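PDB 3B8B: CysQ, sulfite synthesis pathway protein from Bacteroides thetaiotaomicron VPI-5482, which probably hydrolyses adenosine 3',5'-bisphosphate to AMP and phosphate with the help of magnesium, as a bacterial member of the inositol monophosphatase superfamily. Local coordinates for residues A[80-86]-A[100-106]; A[92-98]-A[275-279]; A[187-193]-A[213-219]. One frame throughout, in Å; residues are numbered along the deposited sequence.

Contact 1 (A[80-86]-A[100-106]); sequences FPVLSEE and TLWIVDP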
loop_
_atom_site.group_PDB
_atom_site.type_symbol
_atom_site.label_atom_id
_atom_site.label_comp_id
_atom_site.label_asym_id
_atom_site.label_seq_id
_atom_site.Cartn_x
_atom_site.Cartn_y
_atom_site.Cartn_z
ATOM N N PHE A 80 3.771 -0.403 -19.311
ATOM C CA PHE A 80 2.655 -1.125 -18.752
ATOM C C PHE A 80 1.431 -0.242 -18.537
ATOM O O PHE A 80 1.552 0.895 -18.066
ATOM C CB PHE A 80 3.069 -1.770 -17.409
ATOM C CG PHE A 80 4.307 -2.607 -17.514
ATOM C CD1 PHE A 80 4.356 -3.697 -18.365
ATOM C CD2 PHE A 80 5.438 -2.283 -16.804
ATOM C CE1 PHE A 80 5.530 -4.451 -18.501
ATOM C CE2 PHE A 80 6.603 -3.051 -16.929
ATOM C CZ PHE A 80 6.643 -4.119 -17.763
ATOM N N PRO A 81 0.251 -0.780 -18.822
ATOM C CA PRO A 81 -0.996 -0.060 -18.628
ATOM C C PRO A 81 -1.316 0.167 -17.143
ATOM O O PRO A 81 -0.777 -0.525 -16.279
ATOM C CB PRO A 81 -2.028 -0.976 -19.289
ATOM C CG PRO A 81 -1.433 -2.317 -19.177
ATOM C CD PRO A 81 0.005 -2.143 -19.335
ATOM N N VAL A 82 -2.195 1.132 -16.876
ATOM C CA VAL A 82 -2.499 1.597 -15.530
ATOM C C VAL A 82 -3.962 1.407 -15.178
ATOM O O VAL A 82 -4.868 1.863 -15.922
ATOM C CB VAL A 82 -2.166 3.114 -15.363
ATOM C CG1 VAL A 82 -2.468 3.592 -13.964
ATOM C CG2 VAL A 82 -0.720 3.402 -15.769
ATOM N N LEU A 83 -4.184 0.723 -14.065
ATOM C CA LEU A 83 -5.490 0.560 -13.467
ATOM C C LEU A 83 -5.465 1.362 -12.176
ATOM O O LEU A 83 -4.844 0.947 -11.186
ATOM C CB LEU A 83 -5.770 -0.907 -13.202
ATOM C CG LEU A 83 -7.070 -1.232 -12.463
ATOM C CD1 LEU A 83 -8.262 -0.721 -13.284
ATOM C CD2 LEU A 83 -7.146 -2.720 -12.221
ATOM N N SER A 84 -6.100 2.533 -12.210
ATOM C CA SER A 84 -6.103 3.477 -11.064
ATOM C C SER A 84 -7.471 3.612 -10.476
ATOM O O SER A 84 -8.492 3.641 -11.191
ATOM C CB SER A 84 -5.621 4.874 -11.479
ATOM O OG SER A 84 -5.690 5.812 -10.384
ATOM N N GLU A 85 -7.489 3.768 -9.155
ATOM C CA GLU A 85 -8.705 4.104 -8.439
ATOM C C GLU A 85 -9.368 5.382 -8.995
ATOM O O GLU A 85 -10.615 5.463 -9.001
ATOM C CB GLU A 85 -8.354 4.270 -6.954
ATOM C CG GLU A 85 -9.548 4.617 -5.987
ATOM C CD GLU A 85 -10.030 6.064 -6.143
ATOM O OE1 GLU A 85 -9.197 6.953 -6.456
ATOM O OE2 GLU A 85 -11.250 6.309 -5.943
ATOM N N GLU A 86 -8.551 6.350 -9.452
ATOM C CA GLU A 86 -9.058 7.643 -9.960
ATOM C C GLU A 86 -9.141 7.693 -11.506
ATOM O O GLU A 86 -9.488 8.732 -12.094
ATOM C CB GLU A 86 -8.187 8.779 -9.368
ATOM C CG GLU A 86 -8.396 10.208 -9.864
ATOM C CD GLU A 86 -9.787 10.776 -9.631
ATOM O OE1 GLU A 86 -10.635 10.114 -8.984
ATOM O OE2 GLU A 86 -10.027 11.908 -10.111
ATOM N N THR A 100 0.662 -7.782 -17.525
ATOM C CA THR A 100 1.421 -6.941 -16.601
ATOM C C THR A 100 0.790 -5.563 -16.604
ATOM O O THR A 100 0.513 -4.986 -17.671
ATOM C CB THR A 100 2.913 -6.831 -16.957
ATOM O OG1 THR A 100 3.457 -8.141 -17.142
ATOM C CG2 THR A 100 3.692 -6.077 -15.865
ATOM N N LEU A 101 0.508 -5.061 -15.407
ATOM C CA LEU A 101 -0.174 -3.784 -15.262
ATOM C C LEU A 101 0.165 -3.136 -13.935
ATOM O O LEU A 101 0.527 -3.818 -12.971
ATOM C CB LEU A 101 -1.694 -3.947 -15.383
ATOM C CG LEU A 101 -2.418 -4.613 -14.202
ATOM C CD1 LEU A 101 -3.938 -4.328 -14.251
ATOM C CD2 LEU A 101 -2.156 -6.105 -14.199
ATOM N N TRP A 102 0.025 -1.814 -13.896
ATOM C CA TRP A 102 0.091 -1.073 -12.654
ATOM C C TRP A 102 -1.302 -1.068 -12.031
ATOM O O TRP A 102 -2.300 -0.866 -12.721
ATOM C CB TRP A 102 0.503 0.372 -12.893
ATOM C CG TRP A 102 1.869 0.530 -13.476
ATOM C CD1 TRP A 102 2.195 0.838 -14.772
ATOM C CD2 TRP A 102 3.112 0.418 -12.768
ATOM N NE1 TRP A 102 3.562 0.912 -14.909
ATOM C CE2 TRP A 102 4.155 0.643 -13.706
ATOM C CE3 TRP A 102 3.454 0.150 -11.432
ATOM C CZ2 TRP A 102 5.507 0.628 -13.337
ATOM C CZ3 TRP A 102 4.809 0.099 -11.080
ATOM C CH2 TRP A 102 5.805 0.352 -12.018
ATOM N N ILE A 103 -1.358 -1.282 -10.721
ATOM C CA ILE A 103 -2.596 -1.162 -9.950
ATOM C C ILE A 103 -2.340 -0.130 -8.854
ATOM O O ILE A 103 -1.444 -0.310 -7.995
ATOM C CB ILE A 103 -3.076 -2.500 -9.364
ATOM C CG1 ILE A 103 -3.218 -3.541 -10.475
ATOM C CG2 ILE A 103 -4.443 -2.299 -8.658
ATOM C CD1 ILE A 103 -3.857 -4.865 -10.038
ATOM N N VAL A 104 -3.115 0.954 -8.914
ATOM C CA VAL A 104 -2.807 2.189 -8.171
ATOM C C VAL A 104 -3.985 2.734 -7.379
ATOM O O VAL A 104 -5.096 2.789 -7.891
ATOM C CB VAL A 104 -2.377 3.276 -9.178
ATOM C CG1 VAL A 104 -2.202 4.642 -8.489
ATOM C CG2 VAL A 104 -1.077 2.842 -9.903
ATOM N N ASP A 105 -3.737 3.119 -6.131
ATOM C CA ASP A 105 -4.655 4.003 -5.416
ATOM C C ASP A 105 -3.876 5.250 -5.041
ATOM O O ASP A 105 -3.011 5.199 -4.175
ATOM C CB ASP A 105 -5.293 3.380 -4.184
ATOM C CG ASP A 105 -6.390 4.272 -3.586
ATOM O OD1 ASP A 105 -6.556 5.428 -4.034
ATOM O OD2 ASP A 105 -7.123 3.783 -2.671
ATOM N N PRO A 106 -4.169 6.353 -5.714
ATOM C CA PRO A 106 -3.395 7.584 -5.451
ATOM C C PRO A 106 -3.520 8.111 -4.027
ATOM O O PRO A 106 -2.614 8.794 -3.543
ATOM C CB PRO A 106 -3.984 8.596 -6.456
ATOM C CG PRO A 106 -4.608 7.742 -7.517
ATOM C CD PRO A 106 -5.161 6.561 -6.779
#
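Val82 with Trp102, Leu83 with Ile103 and Ser84 with Val104 are partners in a parallel ladder, in which four backbone hydrogen bonds follow one another from Trp102 N to Pro81 O (2.8 Å) as far as Glu85 N to Val104 O. The middle of this ladder illustrates how a short edge strand is sealed on both faces. On one, Leu83 and Leu101 lie alongside each other, Leu83 CB to Leu101 CD1 4.0 Å, while the neighbouring Ile103 reaches helix 246-258. On the other, Val82 CG2 touches the Trp102 indole, whose edge also receives Phe80 O in its plane, 3.4 Å from Trp102 CD1; the indole NE1 bonds to Thr78. Ser84 OG, 3.6 Å from Pro106 CG, closes an ST turn by accepting Glu86 N and is also bonded to His68 of helix 59-75.

Leu83, Ser84 and the strand from Leu101 on are buried, whereas Phe80, Thr100, Glu85 and Glu86 stay partly exposed, although Phe80 still packs closely. Phe80 turns CG anti to its carbonyl carbon (chi1 -53°), which lays one ring face against the methyl of Thr100, CG2 standing 3.7 Å from the Phe80 ring centroid, while Trp102 NE1 comes to the ring edge. With a serine here, the Thr100 methyl and Leu126 of strand 121-128 would probably lose their aromatic cover. At the far end, Glu85 and Asp105 run side by side with their carboxylates 33° apart in plane, Glu85 OE1 to Asp105 OD1 3.9 Å, near further acids: Asp64, Asp108 and Asp248; Asp105 OD1 also accepts Leu107 N. Asp105 and Pro106 open the Asp-Pro-Leu-Asp-Gly-Thr motif of the inositol monophosphatase superfamily, and the gathered acids are consistent with the predicted magnesium-binding roles of Glu85 and Asp105.

Contact 2 (A[92-98]-A[275-279]); sequences YAVRRGW and NKEDL. With SO4 (sulfate ion), chain G.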
loop_
_atom_site.group_PDB
_atom_site.type_symbol
_atom_site.label_atom_id
_atom_site.label_comp_id
_atom_site.label_asym_id
_atom_site.label_seq_id
_atom_site.Cartn_x
_atom_site.Cartn_y
_atom_site.Cartn_z
ATOM N N TYR A 92 -13.692 -4.633 -17.872
ATOM C CA TYR A 92 -12.859 -5.817 -17.700
ATOM C C TYR A 92 -12.332 -6.341 -19.029
ATOM O O TYR A 92 -11.194 -6.788 -19.113
ATOM C CB TYR A 92 -13.653 -6.926 -17.000
ATOM C CG TYR A 92 -12.887 -8.222 -16.782
ATOM C CD1 TYR A 92 -11.682 -8.226 -16.082
ATOM C CD2 TYR A 92 -13.379 -9.438 -17.246
ATOM C CE1 TYR A 92 -10.985 -9.401 -15.860
ATOM C CE2 TYR A 92 -12.692 -10.618 -17.034
ATOM C CZ TYR A 92 -11.489 -10.590 -16.338
ATOM O OH TYR A 92 -10.785 -11.749 -16.112
ATOM N N ALA A 93 -13.164 -6.299 -20.069
ATOM C CA ALA A 93 -12.747 -6.774 -21.387
ATOM C C ALA A 93 -11.449 -6.109 -21.862
ATOM O O ALA A 93 -10.618 -6.756 -22.492
ATOM C CB ALA A 93 -13.859 -6.562 -22.398
ATOM N N VAL A 94 -11.281 -4.822 -21.557
ATOM C CA VAL A 94 -10.063 -4.084 -21.903
ATOM C C VAL A 94 -8.845 -4.651 -21.152
ATOM O O VAL A 94 -7.830 -5.013 -21.756
ATOM C CB VAL A 94 -10.199 -2.566 -21.543
ATOM C CG1 VAL A 94 -8.897 -1.811 -21.853
ATOM C CG2 VAL A 94 -11.395 -1.926 -22.274
ATOM N N ARG A 95 -8.960 -4.738 -19.833
ATOM C CA ARG A 95 -7.798 -5.069 -18.994
ATOM C C ARG A 95 -7.541 -6.565 -18.805
ATOM O O ARG A 95 -6.461 -6.960 -18.389
ATOM C CB ARG A 95 -7.875 -4.346 -17.643
ATOM C CG ARG A 95 -9.075 -4.685 -16.810
ATOM C CD ARG A 95 -9.070 -3.936 -15.507
ATOM N NE ARG A 95 -10.313 -4.202 -14.812
ATOM C CZ ARG A 95 -10.569 -5.307 -14.125
ATOM N NH1 ARG A 95 -11.761 -5.444 -13.556
ATOM N NH2 ARG A 95 -9.663 -6.274 -14.000
ATOM N N ARG A 96 -8.508 -7.404 -19.134
ATOM C CA ARG A 96 -8.352 -8.835 -18.922
ATOM C C ARG A 96 -7.162 -9.424 -19.706
ATOM O O ARG A 96 -6.607 -10.450 -19.320
ATOM C CB ARG A 96 -9.665 -9.524 -19.280
ATOM C CG ARG A 96 -9.667 -11.018 -19.244
ATOM C CD ARG A 96 -10.923 -11.489 -19.943
ATOM N NE ARG A 96 -11.230 -12.869 -19.630
ATOM C CZ ARG A 96 -12.437 -13.412 -19.718
ATOM N NH1 ARG A 96 -13.488 -12.696 -20.122
ATOM N NH2 ARG A 96 -12.597 -14.687 -19.393
ATOM N N GLY A 97 -6.766 -8.780 -20.799
ATOM C CA GLY A 97 -5.600 -9.224 -21.558
ATOM C C GLY A 97 -4.279 -8.588 -21.164
ATOM O O GLY A 97 -3.266 -8.842 -21.816
ATOM N N TRP A 98 -4.284 -7.751 -20.132
ATOM C CA TRP A 98 -3.049 -7.148 -19.622
ATOM C C TRP A 98 -2.394 -8.114 -18.662
ATOM O O TRP A 98 -2.829 -8.214 -17.494
ATOM C CB TRP A 98 -3.348 -5.858 -18.867
ATOM C CG TRP A 98 -3.972 -4.777 -19.654
ATOM C CD1 TRP A 98 -4.127 -4.715 -21.019
ATOM C CD2 TRP A 98 -4.510 -3.557 -19.134
ATOM N NE1 TRP A 98 -4.749 -3.543 -21.363
ATOM C CE2 TRP A 98 -4.985 -2.809 -20.228
ATOM C CE3 TRP A 98 -4.644 -3.028 -17.845
ATOM C CZ2 TRP A 98 -5.574 -1.547 -20.073
ATOM C CZ3 TRP A 98 -5.225 -1.775 -17.693
ATOM C CH2 TRP A 98 -5.696 -1.057 -18.805
ATOM N N ASN A 275 -6.115 -8.230 -10.908
ATOM C CA ASN A 275 -6.690 -8.012 -12.222
ATOM C C ASN A 275 -7.871 -8.945 -12.454
ATOM O O ASN A 275 -8.091 -9.457 -13.556
ATOM C CB ASN A 275 -5.656 -8.147 -13.338
ATOM C CG ASN A 275 -6.124 -7.477 -14.635
ATOM O OD1 ASN A 275 -6.902 -6.525 -14.588
ATOM N ND2 ASN A 275 -5.620 -7.939 -15.767
ATOM N N LYS A 276 -8.640 -9.142 -11.389
ATOM C CA LYS A 276 -9.809 -10.020 -11.429
ATOM C C LYS A 276 -10.970 -9.324 -12.126
ATOM O O LYS A 276 -10.961 -8.107 -12.285
ATOM C CB LYS A 276 -10.229 -10.389 -10.006
ATOM C CG LYS A 276 -9.138 -11.037 -9.151
ATOM C CD LYS A 276 -9.704 -11.600 -7.851
ATOM C CE LYS A 276 -10.636 -10.634 -7.139
ATOM N NZ LYS A 276 -9.966 -9.307 -6.791
ATOM N N GLU A 277 -12.002 -10.093 -12.487
ATOM C CA GLU A 277 -13.196 -9.506 -13.070
ATOM C C GLU A 277 -13.826 -8.504 -12.117
ATOM O O GLU A 277 -14.186 -7.388 -12.529
ATOM C CB GLU A 277 -14.208 -10.575 -13.483
ATOM C CG GLU A 277 -15.410 -9.966 -14.160
ATOM C CD GLU A 277 -16.171 -10.958 -14.987
ATOM O OE1 GLU A 277 -16.142 -12.173 -14.640
ATOM O OE2 GLU A 277 -16.786 -10.501 -15.981
ATOM N N ASP A 278 -13.905 -8.876 -10.847
ATOM C CA ASP A 278 -14.379 -7.991 -9.810
ATOM C C ASP A 278 -13.176 -7.509 -9.008
ATOM O O ASP A 278 -12.454 -8.321 -8.399
ATOM C CB ASP A 278 -15.348 -8.706 -8.878
ATOM C CG ASP A 278 -16.104 -7.747 -7.964
ATOM O OD1 ASP A 278 -15.582 -6.709 -7.515
ATOM O OD2 ASP A 278 -17.291 -8.041 -7.691
ATOM N N LEU A 279 -12.965 -6.194 -8.979
ATOM C CA LEU A 279 -11.822 -5.614 -8.275
ATOM C C LEU A 279 -11.920 -5.575 -6.729
ATOM O O LEU A 279 -10.973 -5.188 -6.032
ATOM C CB LEU A 279 -11.525 -4.216 -8.836
ATOM C CG LEU A 279 -11.096 -4.220 -10.311
ATOM C CD1 LEU A 279 -10.958 -2.755 -10.795
ATOM C CD2 LEU A 279 -9.777 -5.008 -10.547
HETATM S S SO4 G . -11.565 -13.644 -12.093
HETATM O O1 SO4 G . -12.164 -13.738 -10.755
HETATM O O2 SO4 G . -10.100 -13.689 -12.006
HETATM O O3 SO4 G . -11.951 -12.392 -12.718
HETATM O O4 SO4 G . -12.051 -14.756 -12.918
HETATM O O HOH W 1 -7.707 -10.920 -15.797
HETATM O O HOH W 2 -4.069 -10.344 -15.740
#
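Arg95 reaches the backbone of Lys276 with both terminal nitrogens, NH2 at 2.8 Å and NH1 at 3.1 Å from the single acceptor Lys276 O. That oxygen lies in the guanidinium plane, as does Asn275 OD1, which takes a further bond from Arg95 NH2 (2.8 Å). The flat group is wedged between two neighbours, with Leu279 CD2 over one face and Tyr92 CD1 over the other. Asn275 works in both directions, since its ND2 donates to Arg95 O (2.9 Å) almost straight at 171°. Trp98 N meets the same carbonyl from the opposite face of its plane, closing a type I beta turn from Arg95 to Trp98; a loop side chain thus shares the carbonyl that closes this turn. With CG anti to the backbone N (chi1 179°), Tyr92 offers a ring face to Glu277 CA, 3.6 Å from the Tyr92 ring centroid in a CH-pi contact. Farther out, one water joins Tyr92 OH to Asn275 O, and another joins Trp98 O to Asn275 ND2. The 275-279 loop is positioned in turn by Glu246, which accepts Asn275 N and forms a salt bridge with Lys276 NZ.

Contact 3 (A[187-193]-A[213-219]); sequences DHFIAVA and HGNVELI. With SO4 (sulfate ion), chain C.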
loop_
_atom_site.group_PDB
_atom_site.type_symbol
_atom_site.label_atom_id
_atom_site.label_comp_id
_atom_site.label_asym_id
_atom_site.label_seq_id
_atom_site.Cartn_x
_atom_site.Cartn_y
_atom_site.Cartn_z
ATOM N N ASP A 187 8.466 -11.222 22.610
ATOM C CA ASP A 187 7.971 -12.520 22.945
ATOM C C ASP A 187 6.486 -12.459 22.945
ATOM O O ASP A 187 5.850 -13.406 23.404
ATOM C CB ASP A 187 8.515 -12.995 24.301
ATOM C CG ASP A 187 8.023 -12.145 25.457
ATOM O OD1 ASP A 187 7.357 -11.107 25.189
ATOM O OD2 ASP A 187 8.321 -12.518 26.616
ATOM N N HIS A 188 5.900 -11.359 22.439
ATOM C CA HIS A 188 4.472 -11.283 22.510
ATOM C C HIS A 188 3.860 -11.151 21.131
ATOM O O HIS A 188 4.523 -10.756 20.186
ATOM C CB HIS A 188 4.023 -10.207 23.497
ATOM C CG HIS A 188 4.037 -8.819 22.967
ATOM N ND1 HIS A 188 5.172 -8.037 22.938
ATOM C CD2 HIS A 188 3.025 -8.034 22.534
ATOM C CE1 HIS A 188 4.866 -6.847 22.454
ATOM N NE2 HIS A 188 3.565 -6.817 22.213
ATOM N N PHE A 189 2.598 -11.541 21.059
ATOM C CA PHE A 189 1.843 -11.605 19.821
ATOM C C PHE A 189 1.151 -10.276 19.591
ATOM O O PHE A 189 0.474 -9.763 20.481
ATOM C CB PHE A 189 0.797 -12.695 19.920
ATOM C CG PHE A 189 0.055 -12.930 18.659
ATOM C CD1 PHE A 189 0.588 -13.763 17.680
ATOM C CD2 PHE A 189 -1.174 -12.318 18.423
ATOM C CE1 PHE A 189 -0.092 -13.993 16.494
ATOM C CE2 PHE A 189 -1.849 -12.542 17.218
ATOM C CZ PHE A 189 -1.296 -13.371 16.260
ATOM N N ILE A 190 1.270 -9.747 18.385
ATOM C CA ILE A 190 0.632 -8.468 18.059
ATOM C C ILE A 190 -0.270 -8.595 16.837
ATOM O O ILE A 190 0.164 -9.072 15.790
ATOM C CB ILE A 190 1.668 -7.358 17.786
ATOM C CG1 ILE A 190 2.544 -7.129 19.023
ATOM C CG2 ILE A 190 0.999 -6.022 17.307
ATOM C CD1 ILE A 190 3.677 -6.154 18.781
ATOM N N ALA A 191 -1.509 -8.120 16.972
ATOM C CA ALA A 191 -2.423 -8.002 15.858
ATOM C C ALA A 191 -2.676 -6.533 15.574
ATOM O O ALA A 191 -2.639 -5.700 16.478
ATOM C CB ALA A 191 -3.762 -8.731 16.154
ATOM N N VAL A 192 -2.905 -6.173 14.314
ATOM C CA VAL A 192 -3.187 -4.771 13.980
ATOM C C VAL A 192 -4.570 -4.643 13.343
ATOM O O VAL A 192 -4.995 -5.481 12.553
ATOM C CB VAL A 192 -2.067 -4.134 13.091
ATOM C CG1 VAL A 192 -1.939 -4.889 11.757
ATOM C CG2 VAL A 192 -2.300 -2.614 12.881
ATOM N N ALA A 193 -5.265 -3.584 13.735
ATOM C CA ALA A 193 -6.605 -3.240 13.276
ATOM C C ALA A 193 -6.685 -1.826 12.775
ATOM O O ALA A 193 -5.848 -0.983 13.056
ATOM C CB ALA A 193 -7.583 -3.402 14.376
ATOM N N HIS A 213 -3.919 -16.469 22.148
ATOM C CA HIS A 213 -2.596 -15.955 22.500
ATOM C C HIS A 213 -2.586 -15.292 23.858
ATOM O O HIS A 213 -3.197 -14.233 24.051
ATOM C CB HIS A 213 -2.163 -14.945 21.436
ATOM C CG HIS A 213 -1.935 -15.567 20.105
ATOM N ND1 HIS A 213 -0.764 -16.216 19.784
ATOM C CD2 HIS A 213 -2.751 -15.699 19.035
ATOM C CE1 HIS A 213 -0.859 -16.693 18.554
ATOM N NE2 HIS A 213 -2.049 -16.388 18.076
ATOM N N GLY A 214 -1.819 -15.863 24.784
ATOM C CA GLY A 214 -1.811 -15.380 26.147
ATOM C C GLY A 214 -1.248 -13.977 26.318
ATOM O O GLY A 214 -1.657 -13.255 27.238
ATOM N N ASN A 215 -0.290 -13.611 25.485
ATOM C CA ASN A 215 0.464 -12.367 25.665
ATOM C C ASN A 215 0.132 -11.398 24.529
ATOM O O ASN A 215 1.016 -10.830 23.876
ATOM C CB ASN A 215 1.964 -12.689 25.687
ATOM C CG ASN A 215 2.788 -11.710 26.520
ATOM O OD1 ASN A 215 4.012 -11.890 26.690
ATOM N ND2 ASN A 215 2.128 -10.709 27.082
ATOM N N VAL A 216 -1.142 -11.153 24.318
ATOM C CA VAL A 216 -1.590 -10.446 23.136
ATOM C C VAL A 216 -1.634 -8.914 23.319
ATOM O O VAL A 216 -2.014 -8.411 24.390
ATOM C CB VAL A 216 -2.979 -10.971 22.722
ATOM C CG1 VAL A 216 -4.017 -10.768 23.848
ATOM C CG2 VAL A 216 -3.422 -10.348 21.376
ATOM N N GLU A 217 -1.242 -8.210 22.262
ATOM C CA GLU A 217 -1.411 -6.766 22.146
ATOM C C GLU A 217 -2.083 -6.440 20.810
ATOM O O GLU A 217 -1.783 -7.050 19.799
ATOM C CB GLU A 217 -0.061 -6.041 22.228
ATOM C CG GLU A 217 -0.160 -4.491 22.113
ATOM C CD GLU A 217 1.175 -3.785 21.921
ATOM O OE1 GLU A 217 2.189 -4.464 21.641
ATOM O OE2 GLU A 217 1.212 -2.526 22.003
ATOM N N LEU A 218 -2.968 -5.454 20.824
ATOM C CA LEU A 218 -3.556 -4.911 19.605
ATOM C C LEU A 218 -2.957 -3.535 19.357
ATOM O O LEU A 218 -2.830 -2.761 20.286
ATOM C CB LEU A 218 -5.066 -4.783 19.750
ATOM C CG LEU A 218 -5.893 -5.952 19.226
ATOM C CD1 LEU A 218 -5.879 -5.959 17.679
ATOM C CD2 LEU A 218 -5.356 -7.283 19.819
ATOM N N ILE A 219 -2.614 -3.250 18.115
ATOM C CA ILE A 219 -2.202 -1.920 17.677
ATOM C C ILE A 219 -3.050 -1.498 16.472
ATOM O O ILE A 219 -3.764 -2.311 15.908
ATOM C CB ILE A 219 -0.710 -1.861 17.370
ATOM C CG1 ILE A 219 -0.341 -2.728 16.155
ATOM C CG2 ILE A 219 0.117 -2.229 18.641
ATOM C CD1 ILE A 219 1.094 -2.620 15.665
HETATM S S SO4 C . 1.673 -15.227 22.866
HETATM O O1 SO4 C . 2.980 -14.573 22.634
HETATM O O2 SO4 C . 0.657 -14.211 23.060
HETATM O O3 SO4 C . 1.357 -16.084 21.700
HETATM O O4 SO4 C . 1.769 -16.031 24.088
#
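From Phe189 to Ala193 the chain runs parallel to Val216-Ile219 at 25°, the axes 4.7 Å apart at their closest, and hydrogen bonds alternate along the seam from Glu217 N to Phe189 O through to Ala193 N to Ile219 O. Side chains then show how one two-stranded ladder carries different chemistry at its two ends. At the start, the Phe189 ring lies flat on the His213 ring in a face-to-face stack, centroids 3.5 Å apart and planes only 8° from parallel. Phe189 gets there with CG anti to its backbone N (chi1 -174°). The His213 ring is fixed on a second side by a sulfate, probably from the crystallisation liquor: ND1 donates to sulfate O3 in the ring plane, at 2.9 Å, while Asn215 N holds sulfate O2.

On the other face, His188 NE2 donates to Glu217 OE1 at 2.8 Å, close to the imidazole plane and on the anti side of the carboxylate. The extended Glu217 chain carries its acid to the ring, and such a pairing is likely to stabilise the negative charge of the carboxylate. Asn215 CG also rests on His188 CB, 3.6 Å away. Farther along, the contact turns apolar: Ile190 CG2 meets Ile219 CG1 at 3.7 Å, and on the reverse face Ala191 CB meets Leu218 CD1 at 3.8 Å.

Helix 200-212 connects these strands in a beta-alpha-beta unit and covers the face of Ala191 and Leu218 through Leu209, Ile206 and Lys210. Helix 225-232 packs against Val192 and Ile219 on the opposite face, and the other edge of strand 189-193 is bonded to Asp236 and Val237.

Overall arrangement
Contacts 1 and 3 are both parallel strand pairs, partly buried, yet they lie on opposite sides of the chain's centre, their own centres about 34 Å apart. Contact 1 belongs to the mixed sheet and ends in acids of the predicted metal site; contact 3 lies in another sheet, away from the annotated sites, with aromatic stacking and a sulfate at one end. Contact 2 is the surface member, using guanidinium and amide bonds rather than a ladder. Its helix 92-95 follows strand 82-84 and precedes strand 100-108, and it touches contact 1 directly, as where Pro81 packs on Trp98. Contact 3 is nested within the chain loop that contact 2 closes.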